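Neural cell adhesion molecule 1, 140 kDa isoform (Homo sapiens, PDB 2E3V) probably mediates adhesion between cells, notably in nerve and muscle, the fragment described here being its first fibronectin type III domain. Local coordinates at residues I38-A43 / W57-E62. Sequence-based numbering, arbitrary orientation.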
ATOM      1  N   ILE A  38       1.754 -16.221  -1.363  1.00 40.05           N
ATOM      2  CA  ILE A  38       0.911 -15.037  -1.505  1.00 38.99           C
ATOM      3  C   ILE A  38       0.838 -14.747  -2.999  1.00 37.92           C
ATOM      4  O   ILE A  38       1.857 -14.769  -3.686  1.00 37.76           O
ATOM      5  CB  ILE A  38       1.483 -13.845  -0.719  1.00 39.25           C
ATOM      6  CG1 ILE A  38       1.456 -14.180   0.775  1.00 39.61           C
ATOM      7  CG2 ILE A  38       0.703 -12.560  -1.013  1.00 38.12           C
ATOM      8  CD1 ILE A  38       2.049 -13.136   1.641  1.00 42.09           C
ATOM      9  N   LEU A  39      -0.368 -14.508  -3.502  1.00 37.00           N
ATOM     10  CA  LEU A  39      -0.559 -14.292  -4.933  1.00 36.05           C
ATOM     11  C   LEU A  39      -0.563 -12.819  -5.307  1.00 35.42           C
ATOM     12  O   LEU A  39       0.078 -12.418  -6.274  1.00 34.87           O
ATOM     13  CB  LEU A  39      -1.850 -14.968  -5.412  1.00 36.64           C
ATOM     14  CG  LEU A  39      -1.950 -16.479  -5.154  1.00 36.79           C
ATOM     15  CD1 LEU A  39      -3.286 -16.989  -5.667  1.00 37.26           C
ATOM     16  CD2 LEU A  39      -0.802 -17.249  -5.795  1.00 37.73           C
ATOM     17  N   LYS A  40      -1.278 -12.017  -4.523  1.00 34.92           N
ATOM     18  CA  LYS A  40      -1.427 -10.601  -4.794  1.00 34.82           C
ATOM     19  C   LYS A  40      -1.516  -9.806  -3.500  1.00 35.01           C
ATOM     20  O   LYS A  40      -1.702 -10.376  -2.425  1.00 34.51           O
ATOM     21  CB  LYS A  40      -2.729 -10.354  -5.573  1.00 34.41           C
ATOM     22  CG  LYS A  40      -2.926 -11.187  -6.840  1.00 34.94           C
ATOM     23  CD  LYS A  40      -1.984 -10.766  -7.950  1.00 33.86           C
ATOM     24  CE  LYS A  40      -2.164 -11.662  -9.167  1.00 34.46           C
ATOM     25  NZ  LYS A  40      -1.297 -11.217 -10.289  1.00 34.44           N
ATOM     26  N   TYR A  41      -1.398  -8.485  -3.626  1.00 35.13           N
ATOM     27  CA  TYR A  41      -1.654  -7.564  -2.522  1.00 35.64           C
ATOM     28  C   TYR A  41      -2.687  -6.568  -2.998  1.00 35.35           C
ATOM     29  O   TYR A  41      -2.748  -6.245  -4.186  1.00 35.25           O
ATOM     30  CB  TYR A  41      -0.395  -6.801  -2.093  1.00 35.68           C
ATOM     31  CG  TYR A  41       0.656  -7.683  -1.487  1.00 36.42           C
ATOM     32  CD1 TYR A  41       0.608  -8.020  -0.133  1.00 36.00           C
ATOM     33  CD2 TYR A  41       1.695  -8.186  -2.259  1.00 36.58           C
ATOM     34  CE1 TYR A  41       1.572  -8.844   0.432  1.00 37.25           C
ATOM     35  CE2 TYR A  41       2.662  -9.011  -1.706  1.00 37.34           C
ATOM     36  CZ  TYR A  41       2.590  -9.331  -0.361  1.00 37.40           C
ATOM     37  OH  TYR A  41       3.538 -10.139   0.194  1.00 37.96           O
ATOM     38  N   LYS A  42      -3.508  -6.104  -2.067  1.00 35.53           N
ATOM     39  CA  LYS A  42      -4.477  -5.064  -2.353  1.00 35.84           C
ATOM     40  C   LYS A  42      -4.199  -3.921  -1.395  1.00 36.33           C
ATOM     41  O   LYS A  42      -4.194  -4.105  -0.169  1.00 36.91           O
ATOM     42  CB  LYS A  42      -5.907  -5.575  -2.201  1.00 36.23           C
ATOM     43  CG  LYS A  42      -6.965  -4.546  -2.644  1.00 35.57           C
ATOM     44  CD  LYS A  42      -8.365  -5.108  -2.556  1.00 37.37           C
ATOM     45  CE  LYS A  42      -9.363  -4.131  -3.143  1.00 38.27           C
ATOM     46  NZ  LYS A  42     -10.785  -4.616  -3.113  1.00 40.54           N
ATOM     47  N   ALA A  43      -3.912  -2.759  -1.965  1.00 36.02           N
ATOM     48  CA  ALA A  43      -3.701  -1.547  -1.198  1.00 35.76           C
ATOM     49  C   ALA A  43      -4.968  -0.706  -1.231  1.00 35.76           C
ATOM     50  O   ALA A  43      -5.694  -0.695  -2.231  1.00 34.70           O
ATOM     51  CB  ALA A  43      -2.552  -0.757  -1.771  1.00 36.36           C
ATOM     52  N   TRP A  57      -4.734  -3.286  -7.016  1.00 33.73           N
ATOM     53  CA  TRP A  57      -4.135  -4.603  -6.842  1.00 33.62           C
ATOM     54  C   TRP A  57      -2.705  -4.617  -7.361  1.00 33.15           C
ATOM     55  O   TRP A  57      -2.360  -3.893  -8.310  1.00 32.34           O
ATOM     56  CB  TRP A  57      -4.962  -5.651  -7.582  1.00 33.89           C
ATOM     57  CG  TRP A  57      -6.253  -5.979  -6.919  1.00 34.34           C
ATOM     58  CD1 TRP A  57      -7.454  -5.342  -7.088  1.00 35.18           C
ATOM     59  CD2 TRP A  57      -6.486  -7.039  -5.988  1.00 34.45           C
ATOM     60  NE1 TRP A  57      -8.423  -5.947  -6.317  1.00 34.68           N
ATOM     61  CE2 TRP A  57      -7.854  -6.990  -5.632  1.00 35.35           C
ATOM     62  CE3 TRP A  57      -5.664  -8.031  -5.414  1.00 34.80           C
ATOM     63  CZ2 TRP A  57      -8.426  -7.895  -4.728  1.00 34.47           C
ATOM     64  CZ3 TRP A  57      -6.237  -8.928  -4.521  1.00 34.86           C
ATOM     65  CH2 TRP A  57      -7.606  -8.854  -4.191  1.00 34.77           C
ATOM     66  N   TYR A  58      -1.895  -5.487  -6.765  1.00 32.75           N
ATOM     67  CA  TYR A  58      -0.484  -5.597  -7.082  1.00 33.22           C
ATOM     68  C   TYR A  58      -0.079  -7.055  -7.075  1.00 33.74           C
ATOM     69  O   TYR A  58      -0.489  -7.811  -6.198  1.00 32.95           O
ATOM     70  CB  TYR A  58       0.357  -4.870  -6.016  1.00 33.36           C
ATOM     71  CG  TYR A  58       0.053  -3.399  -5.910  1.00 33.67           C
ATOM     72  CD1 TYR A  58       0.767  -2.468  -6.673  1.00 34.10           C
ATOM     73  CD2 TYR A  58      -0.967  -2.937  -5.078  1.00 34.97           C
ATOM     74  CE1 TYR A  58       0.482  -1.120  -6.589  1.00 35.80           C
ATOM     75  CE2 TYR A  58      -1.271  -1.590  -4.999  1.00 34.45           C
ATOM     76  CZ  TYR A  58      -0.540  -0.684  -5.754  1.00 33.88           C
ATOM     77  OH  TYR A  58      -0.824   0.659  -5.667  1.00 34.59           O
ATOM     78  N   ASP A  59       0.727  -7.438  -8.058  1.00 33.97           N
ATOM     79  CA  ASP A  59       1.227  -8.784  -8.139  1.00 35.18           C
ATOM     80  C   ASP A  59       2.208  -9.012  -6.992  1.00 35.25           C
ATOM     81  O   ASP A  59       3.055  -8.153  -6.722  1.00 35.47           O
ATOM     82  CB  ASP A  59       1.927  -9.022  -9.467  1.00 35.03           C
ATOM     83  CG  ASP A  59       2.423 -10.437  -9.592  1.00 36.68           C
ATOM     84  OD1 ASP A  59       1.575 -11.361  -9.635  1.00 38.35           O
ATOM     85  OD2 ASP A  59       3.658 -10.619  -9.632  1.00 36.33           O
ATOM     86  N   ALA A  60       2.082 -10.150  -6.313  1.00 35.80           N
ATOM     87  CA  ALA A  60       2.952 -10.440  -5.163  1.00 36.41           C
ATOM     88  C   ALA A  60       4.406 -10.643  -5.571  1.00 37.05           C
ATOM     89  O   ALA A  60       5.308 -10.168  -4.890  1.00 37.06           O
ATOM     90  CB  ALA A  60       2.457 -11.648  -4.370  1.00 36.45           C
ATOM     91  N   LYS A  61       4.637 -11.344  -6.675  1.00 37.53           N
ATOM     92  CA  LYS A  61       6.010 -11.623  -7.107  1.00 38.17           C
ATOM     93  C   LYS A  61       6.752 -10.302  -7.320  1.00 37.98           C
ATOM     94  O   LYS A  61       7.851 -10.104  -6.813  1.00 37.75           O
ATOM     95  CB  LYS A  61       6.023 -12.470  -8.386  1.00 38.57           C
ATOM     96  CG  LYS A  61       7.347 -13.138  -8.666  1.00 41.55           C
ATOM     97  CD  LYS A  61       7.388 -13.724 -10.067  1.00 45.07           C
ATOM     98  CE  LYS A  61       8.379 -14.876 -10.146  1.00 47.37           C
ATOM     99  NZ  LYS A  61       9.698 -14.557  -9.529  1.00 49.87           N
ATOM    100  N   GLU A  62       6.124  -9.383  -8.043  1.00 38.14           N
ATOM    101  CA  GLU A  62       6.719  -8.075  -8.282  1.00 38.46           C
ATOM    102  C   GLU A  62       6.922  -7.265  -7.003  1.00 37.72           C
ATOM    103  O   GLU A  62       7.949  -6.601  -6.838  1.00 38.18           O
ATOM    104  CB  GLU A  62       5.877  -7.283  -9.277  1.00 39.37           C
ATOM    105  CG  GLU A  62       6.255  -5.814  -9.333  1.00 42.76           C
ATOM    106  CD  GLU A  62       5.979  -5.194 -10.672  1.00 46.15           C
ATOM    107  OE1 GLU A  62       6.250  -5.853 -11.698  1.00 50.82           O
ATOM    108  OE2 GLU A  62       5.529  -4.038 -10.693  1.00 45.99           O
TER
HETATM  109  O   HOH W   1       2.521 -13.145  -8.023  1.00 41.66           O
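The indole of Trp57 lies flat across the aliphatic chain of Lys42, its partner in a non-hydrogen-bonded antiparallel pair, and so illustrates how one edge of a β-sheet can be dressed by cross-strand side chains. Lys42 CB stands 3.9 Å from the centroid of the Trp57 six-membered ring and almost on its normal, a CH-pi contact. With CG anti to the backbone N (chi1 -174°) and the rest of the chain extended, the lysine runs on under the same face, bringing CD to 3.5 Å from Trp57 CZ2. Lys40 approaches differently: its CB meets the indole at the edge, near the ring plane, 3.7 Å from Trp57 CE3. A bend at chi2 (-71°) then carries its amine to Asp59, where Lys40 NZ and Asp59 OD1 form a 2.9 Å salt bridge, using the anti lone pair of OD1. The other carboxylate oxygen, OD2, accepts from Glu62 N and N-caps the short helix, while a water links Asp59 OD1, Leu39 O and Lys61 N. Tyr41 and Tyr58 make the hydrogen-bonded pair between, Tyr41 N reaching Tyr58 O at 2.8 Å and nearly straight. Their side chains leave the sheet on the face opposite to that of Trp57 and Lys42; Tyr58 CE2 touches Ala43 CB at 3.6 Å, and Ala60 CB touches both Tyr41 CE2 and Ile38 CG2, which itself lies over one Tyr41 ring face, toward the rim. In the four-stranded sheet of the fibronectin type III sandwich, strand 54-59 forms one margin, strand 79-88 pairs with the other side of 38-47 through a classic bulge in which Leu39 and Lys40 both face Leu87, and Tyr58 reaches strand 68-71 of the other sheet, bonding Thr70 O through its hydroxyl.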